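Long-range contact in blue-light-activated histidine kinase 2 (Erythrobacter litoralis HTCC2594, PDB 4R38), which senses blue light through a flavin-binding LOV domain, the part described here, and acts as an ATP-dependent histidine kinase involved in light-enhanced virulence: residues L64-L77 with E86-G98. Numbering follows the deposited sequence.
Sequences LQGEKTDPGAVERL and EVEETIYNYRADG. With RBF (riboflavin), chain E.
Q65 and N93 meet at the pyrimidine end of riboflavin in a mixed polar and apolar contact: helix 71-82 and the loop before it pack against edge strand 87-94 of the LOV (PAS-fold) domain. Q65 NE2 and N93 ND2 both donate to flavin O2 (2.9 Å each), while N93 OD1 accepts from flavin N3. The extended Q65 chain also carries NE2 to ribityl O4' in a nearly straight bond (174°), joining ring and tail. Beside the pocket, a backbone bond, Y94 N to L64 O (2.7 Å), and a side-chain one, T69 OG1 to Y92 O, join loop and strand; OG1 also accepts from G66 N. The Y94 ring lies alongside the G66-T69 turn, CE2 close to G66 CA and OH accepting from K68 N (3.1 Å). R76 forms a two-pronged salt bridge with E89, NE to OE2 (2.7 Å) and NH2 to OE1 (2.9 Å), with planes 46° apart and NE above the carboxylate plane. Next to it, L77 CD2 packs on V87 CG1 and E89 CG, and L77 CD1 on I91 CD1. Strand 87-94 pairs along its other edge with strand 100-109, whose N103 donates to N93 OD1, whereas L64 reaches F45 and T49 of helix 43-49.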
ATOM      1  N   LEU A  64       5.002   2.908  -6.051  1.00 40.36           N
ATOM      2  CA  LEU A  64       5.897   3.479  -5.039  1.00 40.37           C
ATOM      3  C   LEU A  64       7.225   2.750  -4.924  1.00 43.96           C
ATOM      4  O   LEU A  64       8.159   3.244  -4.296  1.00 41.13           O
ATOM      5  CB  LEU A  64       5.211   3.449  -3.663  1.00 35.74           C
ATOM      6  CG  LEU A  64       4.031   4.388  -3.436  1.00 36.00           C
ATOM      7  CD1 LEU A  64       3.449   4.127  -2.048  1.00 40.07           C
ATOM      8  CD2 LEU A  64       4.489   5.841  -3.612  1.00 43.71           C
ATOM      9  N   GLN A  65       7.308   1.571  -5.532  1.00 36.60           N
ATOM     10  CA  GLN A  65       8.508   0.744  -5.447  1.00 39.47           C
ATOM     11  C   GLN A  65       9.520   1.107  -6.531  1.00 40.74           C
ATOM     12  O   GLN A  65       9.220   1.827  -7.490  1.00 39.47           O
ATOM     13  CB  GLN A  65       8.145  -0.744  -5.540  1.00 39.76           C
ATOM     14  CG  GLN A  65       7.356  -1.230  -4.339  1.00 36.42           C
ATOM     15  CD  GLN A  65       6.623  -2.539  -4.554  1.00 33.14           C
ATOM     16  OE1 GLN A  65       6.896  -3.305  -5.506  1.00 34.73           O
ATOM     17  NE2 GLN A  65       5.687  -2.817  -3.653  1.00 34.38           N
ATOM     18  N   GLY A  66      10.736   0.628  -6.354  1.00 36.04           N
ATOM     19  CA  GLY A  66      11.771   0.867  -7.339  1.00 44.22           C
ATOM     20  C   GLY A  66      12.961  -0.054  -7.215  1.00 43.18           C
ATOM     21  O   GLY A  66      12.871  -1.146  -6.654  1.00 41.43           O
ATOM     22  N   GLU A  67      14.095   0.432  -7.716  1.00 48.58           N
ATOM     23  CA  GLU A  67      15.253  -0.391  -7.949  1.00 45.39           C
ATOM     24  C   GLU A  67      15.770  -1.035  -6.655  1.00 46.41           C
ATOM     25  O   GLU A  67      16.243  -2.171  -6.671  1.00 45.69           O
ATOM     26  CB  GLU A  67      16.344   0.460  -8.642  1.00 50.88           C
ATOM     27  CG  GLU A  67      15.949   0.981 -10.055  1.00 71.86           C
ATOM     28  CD  GLU A  67      14.589   1.726 -10.116  1.00 83.12           C
ATOM     29  OE1 GLU A  67      14.210   2.424  -9.134  1.00 69.27           O
ATOM     30  OE2 GLU A  67      13.888   1.592 -11.150  1.00 88.03           O
ATOM     31  N   LYS A  68      15.659  -0.325  -5.537  1.00 44.38           N
ATOM     32  CA  LYS A  68      16.187  -0.818  -4.261  1.00 47.94           C
ATOM     33  C   LYS A  68      15.195  -1.667  -3.446  1.00 40.36           C
ATOM     34  O   LYS A  68      15.553  -2.242  -2.422  1.00 49.37           O
ATOM     35  CB  LYS A  68      16.672   0.359  -3.408  1.00 51.57           C
ATOM     36  CG  LYS A  68      17.818   1.163  -4.026  1.00 63.15           C
ATOM     37  CD  LYS A  68      18.225   2.293  -3.083  1.00 70.27           C
ATOM     38  CE  LYS A  68      19.391   3.121  -3.619  1.00 72.09           C
ATOM     39  NZ  LYS A  68      19.748   4.216  -2.668  1.00 73.37           N
ATOM     40  N   THR A  69      13.955  -1.771  -3.913  1.00 41.34           N
ATOM     41  CA  THR A  69      12.924  -2.525  -3.210  1.00 37.87           C
ATOM     42  C   THR A  69      13.266  -4.008  -3.157  1.00 39.04           C
ATOM     43  O   THR A  69      13.565  -4.630  -4.180  1.00 41.68           O
ATOM     44  CB  THR A  69      11.594  -2.327  -3.922  1.00 40.62           C
ATOM     45  OG1 THR A  69      11.249  -0.935  -3.887  1.00 40.89           O
ATOM     46  CG2 THR A  69      10.500  -3.154  -3.292  1.00 40.93           C
ATOM     47  N   ASP A  70      13.242  -4.561  -1.957  1.00 39.03           N
ATOM     48  CA  ASP A  70      13.625  -5.948  -1.735  1.00 42.71           C
ATOM     49  C   ASP A  70      12.598  -6.916  -2.319  1.00 34.98           C
ATOM     50  O   ASP A  70      11.424  -6.822  -1.996  1.00 35.39           O
ATOM     51  CB  ASP A  70      13.691  -6.201  -0.229  1.00 41.61           C
ATOM     52  CG  ASP A  70      14.220  -7.576   0.099  1.00 47.71           C
ATOM     53  OD1 ASP A  70      15.430  -7.790  -0.054  1.00 56.39           O
ATOM     54  OD2 ASP A  70      13.448  -8.449   0.525  1.00 52.52           O
ATOM     55  N   PRO A  71      13.029  -7.877  -3.152  1.00 36.55           N
ATOM     56  CA  PRO A  71      12.027  -8.798  -3.716  1.00 35.93           C
ATOM     57  C   PRO A  71      11.420  -9.776  -2.710  1.00 38.11           C
ATOM     58  O   PRO A  71      10.250 -10.174  -2.874  1.00 34.96           O
ATOM     59  CB  PRO A  71      12.799  -9.558  -4.801  1.00 38.03           C
ATOM     60  CG  PRO A  71      14.235  -9.409  -4.440  1.00 38.81           C
ATOM     61  CD  PRO A  71      14.354  -8.069  -3.750  1.00 37.63           C
ATOM     62  N   GLY A  72      12.173 -10.149  -1.685  1.00 37.06           N
ATOM     63  CA  GLY A  72      11.644 -10.989  -0.621  1.00 43.05           C
ATOM     64  C   GLY A  72      10.460 -10.355   0.097  1.00 41.12           C
ATOM     65  O   GLY A  72       9.434 -11.002   0.342  1.00 44.59           O
ATOM     66  N   ALA A  73      10.601  -9.072   0.422  1.00 40.75           N
ATOM     67  CA  ALA A  73       9.553  -8.317   1.080  1.00 37.32           C
ATOM     68  C   ALA A  73       8.344  -8.181   0.158  1.00 36.60           C
ATOM     69  O   ALA A  73       7.223  -8.322   0.595  1.00 37.27           O
ATOM     70  CB  ALA A  73      10.060  -6.949   1.481  1.00 36.67           C
ATOM     71  N   VAL A  74       8.579  -7.924  -1.125  1.00 36.18           N
ATOM     72  CA  VAL A  74       7.464  -7.789  -2.053  1.00 33.07           C
ATOM     73  C   VAL A  74       6.701  -9.112  -2.095  1.00 33.01           C
ATOM     74  O   VAL A  74       5.474  -9.111  -2.065  1.00 36.68           O
ATOM     75  CB  VAL A  74       7.958  -7.394  -3.484  1.00 37.21           C
ATOM     76  CG1 VAL A  74       6.851  -7.545  -4.513  1.00 37.84           C
ATOM     77  CG2 VAL A  74       8.451  -5.940  -3.471  1.00 41.08           C
ATOM     78  N   GLU A  75       7.416 -10.234  -2.134  1.00 33.54           N
ATOM     79  CA  GLU A  75       6.727 -11.533  -2.183  1.00 37.21           C
ATOM     80  C   GLU A  75       5.968 -11.870  -0.879  1.00 41.57           C
ATOM     81  O   GLU A  75       4.912 -12.500  -0.916  1.00 41.61           O
ATOM     82  CB  GLU A  75       7.684 -12.656  -2.611  1.00 39.21           C
ATOM     83  CG  GLU A  75       7.113 -14.070  -2.544  1.00 47.28           C
ATOM     84  CD  GLU A  75       5.714 -14.233  -3.177  1.00 53.71           C
ATOM     85  OE1 GLU A  75       5.310 -13.457  -4.092  1.00 45.20           O
ATOM     86  OE2 GLU A  75       5.014 -15.172  -2.749  1.00 50.06           O
ATOM     87  N   ARG A  76       6.471 -11.426   0.270  1.00 36.68           N
ATOM     88  CA  ARG A  76       5.707 -11.596   1.518  1.00 36.12           C
ATOM     89  C   ARG A  76       4.357 -10.860   1.461  1.00 39.56           C
ATOM     90  O   ARG A  76       3.316 -11.389   1.870  1.00 42.18           O
ATOM     91  CB  ARG A  76       6.576 -11.177   2.702  1.00 41.35           C
ATOM     92  CG  ARG A  76       7.676 -12.209   2.954  1.00 45.50           C
ATOM     93  CD  ARG A  76       8.386 -12.051   4.284  1.00 50.51           C
ATOM     94  NE  ARG A  76       9.119 -10.793   4.370  1.00 51.96           N
ATOM     95  CZ  ARG A  76      10.362 -10.594   3.944  1.00 54.32           C
ATOM     96  NH1 ARG A  76      11.054 -11.568   3.363  1.00 56.36           N
ATOM     97  NH2 ARG A  76      10.912  -9.397   4.086  1.00 55.95           N
ATOM     98  N   LEU A  77       4.382  -9.637   0.945  1.00 34.63           N
ATOM     99  CA  LEU A  77       3.198  -8.873   0.696  1.00 36.03           C
ATOM    100  C   LEU A  77       2.245  -9.559  -0.277  1.00 36.78           C
ATOM    101  O   LEU A  77       1.072  -9.669  -0.004  1.00 38.73           O
ATOM    102  CB  LEU A  77       3.548  -7.489   0.180  1.00 34.07           C
ATOM    103  CG  LEU A  77       4.332  -6.539   1.104  1.00 34.40           C
ATOM    104  CD1 LEU A  77       4.568  -5.188   0.420  1.00 35.72           C
ATOM    105  CD2 LEU A  77       3.663  -6.333   2.407  1.00 37.44           C
ATOM    106  N   GLU A  86      -3.179 -10.852   7.252  1.00 38.92           N
ATOM    107  CA  GLU A  86      -2.553  -9.620   7.693  1.00 39.28           C
ATOM    108  C   GLU A  86      -1.052  -9.740   7.466  1.00 39.01           C
ATOM    109  O   GLU A  86      -0.496 -10.832   7.556  1.00 43.57           O
ATOM    110  CB  GLU A  86      -2.807  -9.383   9.198  1.00 42.53           C
ATOM    111  CG  GLU A  86      -4.242  -9.262   9.620  1.00 56.35           C
ATOM    112  CD  GLU A  86      -4.356  -8.999  11.121  1.00 67.05           C
ATOM    113  OE1 GLU A  86      -3.352  -9.233  11.835  1.00 71.19           O
ATOM    114  OE2 GLU A  86      -5.430  -8.547  11.580  1.00 75.53           O
ATOM    115  N   VAL A  87      -0.393  -8.622   7.186  1.00 36.25           N
ATOM    116  CA  VAL A  87       1.040  -8.619   7.042  1.00 38.60           C
ATOM    117  C   VAL A  87       1.629  -7.260   7.404  1.00 36.79           C
ATOM    118  O   VAL A  87       0.985  -6.226   7.255  1.00 39.07           O
ATOM    119  CB  VAL A  87       1.432  -8.966   5.569  1.00 40.47           C
ATOM    120  CG1 VAL A  87       0.968  -7.872   4.620  1.00 42.64           C
ATOM    121  CG2 VAL A  87       2.916  -9.222   5.431  1.00 43.87           C
ATOM    122  N   GLU A  88       2.868  -7.290   7.874  1.00 38.97           N
ATOM    123  CA  GLU A  88       3.608  -6.094   8.218  1.00 44.02           C
ATOM    124  C   GLU A  88       5.021  -6.241   7.619  1.00 42.08           C
ATOM    125  O   GLU A  88       5.652  -7.274   7.792  1.00 42.84           O
ATOM    126  CB  GLU A  88       3.602  -5.977   9.748  1.00 44.94           C
ATOM    127  CG  GLU A  88       4.383  -4.842  10.340  1.00 52.10           C
ATOM    128  CD  GLU A  88       4.018  -4.632  11.813  1.00 56.73           C
ATOM    129  OE1 GLU A  88       3.521  -5.583  12.455  1.00 63.74           O
ATOM    130  OE2 GLU A  88       4.218  -3.515  12.323  1.00 57.17           O
ATOM    131  N   GLU A  89       5.482  -5.228   6.877  1.00 43.22           N
ATOM    132  CA  GLU A  89       6.794  -5.217   6.226  1.00 46.79           C
ATOM    133  C   GLU A  89       7.310  -3.785   6.140  1.00 43.56           C
ATOM    134  O   GLU A  89       6.535  -2.858   5.909  1.00 42.61           O
ATOM    135  CB  GLU A  89       6.723  -5.748   4.781  1.00 55.37           C
ATOM    136  CG  GLU A  89       6.431  -7.226   4.623  1.00 56.14           C
ATOM    137  CD  GLU A  89       7.573  -8.109   5.085  1.00 59.05           C
ATOM    138  OE1 GLU A  89       8.750  -7.681   4.992  1.00 49.45           O
ATOM    139  OE2 GLU A  89       7.282  -9.238   5.543  1.00 66.42           O
ATOM    140  N   THR A  90       8.623  -3.611   6.290  1.00 38.55           N
ATOM    141  CA  THR A  90       9.266  -2.339   5.989  1.00 38.08           C
ATOM    142  C   THR A  90       9.912  -2.420   4.605  1.00 43.26           C
ATOM    143  O   THR A  90      10.802  -3.231   4.384  1.00 43.41           O
ATOM    144  CB  THR A  90      10.300  -1.993   7.053  1.00 43.21           C
ATOM    145  OG1 THR A  90       9.654  -1.982   8.335  1.00 43.04           O
ATOM    146  CG2 THR A  90      10.925  -0.629   6.787  1.00 52.20           C
ATOM    147  N   ILE A  91       9.460  -1.568   3.689  1.00 38.88           N
ATOM    148  CA  ILE A  91       9.802  -1.684   2.270  1.00 35.41           C
ATOM    149  C   ILE A  91      10.313  -0.330   1.746  1.00 39.77           C
ATOM    150  O   ILE A  91       9.853   0.732   2.167  1.00 40.29           O
ATOM    151  CB  ILE A  91       8.566  -2.175   1.482  1.00 36.82           C
ATOM    152  CG1 ILE A  91       8.940  -2.617   0.073  1.00 41.72           C
ATOM    153  CG2 ILE A  91       7.449  -1.106   1.499  1.00 40.08           C
ATOM    154  CD1 ILE A  91       7.803  -3.317  -0.666  1.00 43.21           C
ATOM    155  N   TYR A  92      11.299  -0.355   0.868  1.00 37.60           N
ATOM    156  CA  TYR A  92      11.833   0.874   0.294  1.00 37.11           C
ATOM    157  C   TYR A  92      10.949   1.394  -0.830  1.00 41.31           C
ATOM    158  O   TYR A  92      10.653   0.687  -1.791  1.00 37.97           O
ATOM    159  CB  TYR A  92      13.256   0.655  -0.220  1.00 43.89           C
ATOM    160  CG  TYR A  92      14.057   1.940  -0.347  1.00 49.06           C
ATOM    161  CD1 TYR A  92      14.671   2.506   0.765  1.00 55.96           C
ATOM    162  CD2 TYR A  92      14.193   2.588  -1.571  1.00 46.27           C
ATOM    163  CE1 TYR A  92      15.412   3.674   0.657  1.00 55.68           C
ATOM    164  CE2 TYR A  92      14.921   3.774  -1.681  1.00 43.28           C
ATOM    165  CZ  TYR A  92      15.535   4.298  -0.568  1.00 51.22           C
ATOM    166  OH  TYR A  92      16.264   5.466  -0.666  1.00 54.69           O
ATOM    167  N   ASN A  93      10.541   2.643  -0.696  1.00 35.82           N
ATOM    168  CA  ASN A  93       9.612   3.263  -1.618  1.00 38.44           C
ATOM    169  C   ASN A  93      10.228   4.575  -2.067  1.00 41.19           C
ATOM    170  O   ASN A  93      11.250   5.011  -1.520  1.00 42.45           O
ATOM    171  CB  ASN A  93       8.264   3.557  -0.963  1.00 36.40           C
ATOM    172  CG  ASN A  93       7.271   2.359  -0.950  1.00 37.20           C
ATOM    173  OD1 ASN A  93       6.162   2.507  -0.447  1.00 36.45           O
ATOM    174  ND2 ASN A  93       7.670   1.199  -1.497  1.00 37.14           N
ATOM    175  N   TYR A  94       9.578   5.211  -3.038  1.00 36.28           N
ATOM    176  CA  TYR A  94      10.068   6.433  -3.634  1.00 37.79           C
ATOM    177  C   TYR A  94       8.915   7.408  -3.737  1.00 41.26           C
ATOM    178  O   TYR A  94       7.826   7.050  -4.189  1.00 40.71           O
ATOM    179  CB  TYR A  94      10.611   6.139  -5.043  1.00 38.05           C
ATOM    180  CG  TYR A  94      11.813   5.209  -5.054  1.00 38.12           C
ATOM    181  CD1 TYR A  94      13.100   5.715  -5.102  1.00 43.34           C
ATOM    182  CD2 TYR A  94      11.649   3.824  -4.989  1.00 38.45           C
ATOM    183  CE1 TYR A  94      14.224   4.863  -5.122  1.00 47.83           C
ATOM    184  CE2 TYR A  94      12.743   2.966  -5.002  1.00 41.36           C
ATOM    185  CZ  TYR A  94      14.034   3.495  -5.067  1.00 45.18           C
ATOM    186  OH  TYR A  94      15.115   2.654  -5.070  1.00 44.66           O
ATOM    187  N   ARG A  95       9.134   8.645  -3.296  1.00 39.37           N
ATOM    188  CA  ARG A  95       8.127   9.667  -3.474  1.00 40.57           C
ATOM    189  C   ARG A  95       8.056  10.092  -4.938  1.00 42.25           C
ATOM    190  O   ARG A  95       8.859   9.645  -5.778  1.00 42.24           O
ATOM    191  CB  ARG A  95       8.405  10.878  -2.564  1.00 46.45           C
ATOM    192  CG  ARG A  95       8.670  10.497  -1.106  1.00 45.51           C
ATOM    193  CD  ARG A  95       8.814  11.734  -0.180  1.00 47.55           C
ATOM    194  NE  ARG A  95       9.677  11.436   0.968  1.00 50.82           N
ATOM    195  CZ  ARG A  95       9.262  10.872   2.103  1.00 49.80           C
ATOM    196  NH1 ARG A  95       7.999  10.545   2.280  1.00 43.85           N
ATOM    197  NH2 ARG A  95      10.129  10.614   3.063  1.00 49.19           N
ATOM    198  N   ALA A  96       7.079  10.927  -5.253  1.00 47.53           N
ATOM    199  CA  ALA A  96       6.887  11.402  -6.617  1.00 50.97           C
ATOM    200  C   ALA A  96       8.088  12.194  -7.119  1.00 55.61           C
ATOM    201  O   ALA A  96       8.363  12.201  -8.310  1.00 57.85           O
ATOM    202  CB  ALA A  96       5.633  12.248  -6.694  1.00 55.00           C
ATOM    203  N   ASP A  97       8.796  12.866  -6.212  1.00 55.39           N
ATOM    204  CA  ASP A  97       9.989  13.618  -6.593  1.00 56.99           C
ATOM    205  C   ASP A  97      11.205  12.709  -6.623  1.00 60.33           C
ATOM    206  O   ASP A  97      12.323  13.166  -6.835  1.00 65.26           O
ATOM    207  CB  ASP A  97      10.231  14.808  -5.648  1.00 58.51           C
ATOM    208  CG  ASP A  97      10.582  14.390  -4.219  1.00 63.69           C
ATOM    209  OD1 ASP A  97      10.864  13.201  -3.963  1.00 62.42           O
ATOM    210  OD2 ASP A  97      10.595  15.278  -3.341  1.00 73.19           O
ATOM    211  N   GLY A  98      10.983  11.419  -6.403  1.00 50.71           N
ATOM    212  CA  GLY A  98      12.053  10.445  -6.497  1.00 42.99           C
ATOM    213  C   GLY A  98      12.844  10.179  -5.225  1.00 44.98           C
ATOM    214  O   GLY A  98      13.713   9.306  -5.216  1.00 46.90           O
TER
HETATM  215  N1  RBF E 201       3.443  -1.463  -1.550  1.00 32.94           N
HETATM  216  C2  RBF E 201       4.338  -0.454  -1.392  1.00 32.43           C
HETATM  217  O2  RBF E 201       5.437  -0.531  -1.909  1.00 33.68           O
HETATM  218  N3  RBF E 201       3.994   0.636  -0.641  1.00 36.72           N
HETATM  219  C4  RBF E 201       2.756   0.793  -0.124  1.00 34.70           C
HETATM  220  O4  RBF E 201       2.464   1.805   0.555  1.00 33.47           O
HETATM  221  C4A RBF E 201       1.775  -0.208  -0.331  1.00 32.00           C
HETATM  222  N5  RBF E 201       0.497  -0.104   0.118  1.00 30.60           N
HETATM  223  C5A RBF E 201      -0.397  -1.079  -0.118  1.00 29.86           C
HETATM  224  C6  RBF E 201      -1.737  -1.007   0.356  1.00 31.93           C
HETATM  225  C7  RBF E 201      -2.666  -2.012   0.095  1.00 36.78           C
HETATM  226  C7M RBF E 201      -4.092  -1.816   0.670  1.00 35.29           C
HETATM  227  C8  RBF E 201      -2.272  -3.137  -0.627  1.00 33.17           C
HETATM  228  C8M RBF E 201      -3.193  -4.312  -0.956  1.00 38.39           C
HETATM  229  C9  RBF E 201      -0.985  -3.234  -1.080  1.00 33.20           C
HETATM  230  C9A RBF E 201      -0.008  -2.224  -0.841  1.00 33.32           C
HETATM  231  N10 RBF E 201       1.273  -2.354  -1.352  1.00 31.29           N
HETATM  232  C10 RBF E 201       2.193  -1.347  -1.097  1.00 30.46           C
HETATM  233  C1' RBF E 201       1.750  -3.554  -2.040  1.00 32.03           C
HETATM  234  C2' RBF E 201       1.664  -3.568  -3.562  1.00 29.30           C
HETATM  235  O2' RBF E 201       0.492  -2.960  -3.927  1.00 33.78           O
HETATM  236  C3' RBF E 201       1.696  -5.015  -4.046  1.00 33.86           C
HETATM  237  O3' RBF E 201       0.561  -5.694  -3.588  1.00 34.84           O
HETATM  238  C4' RBF E 201       2.930  -5.757  -3.539  1.00 33.84           C
HETATM  239  O4' RBF E 201       4.112  -5.142  -3.982  1.00 33.45           O
HETATM  240  C5' RBF E 201       2.918  -7.207  -4.006  1.00 33.89           C
HETATM  241  O5' RBF E 201       2.875  -7.263  -5.421  1.00 35.28           O
HETATM  242  O   HOH W   1      12.760  -2.967   0.456  1.00 39.25           O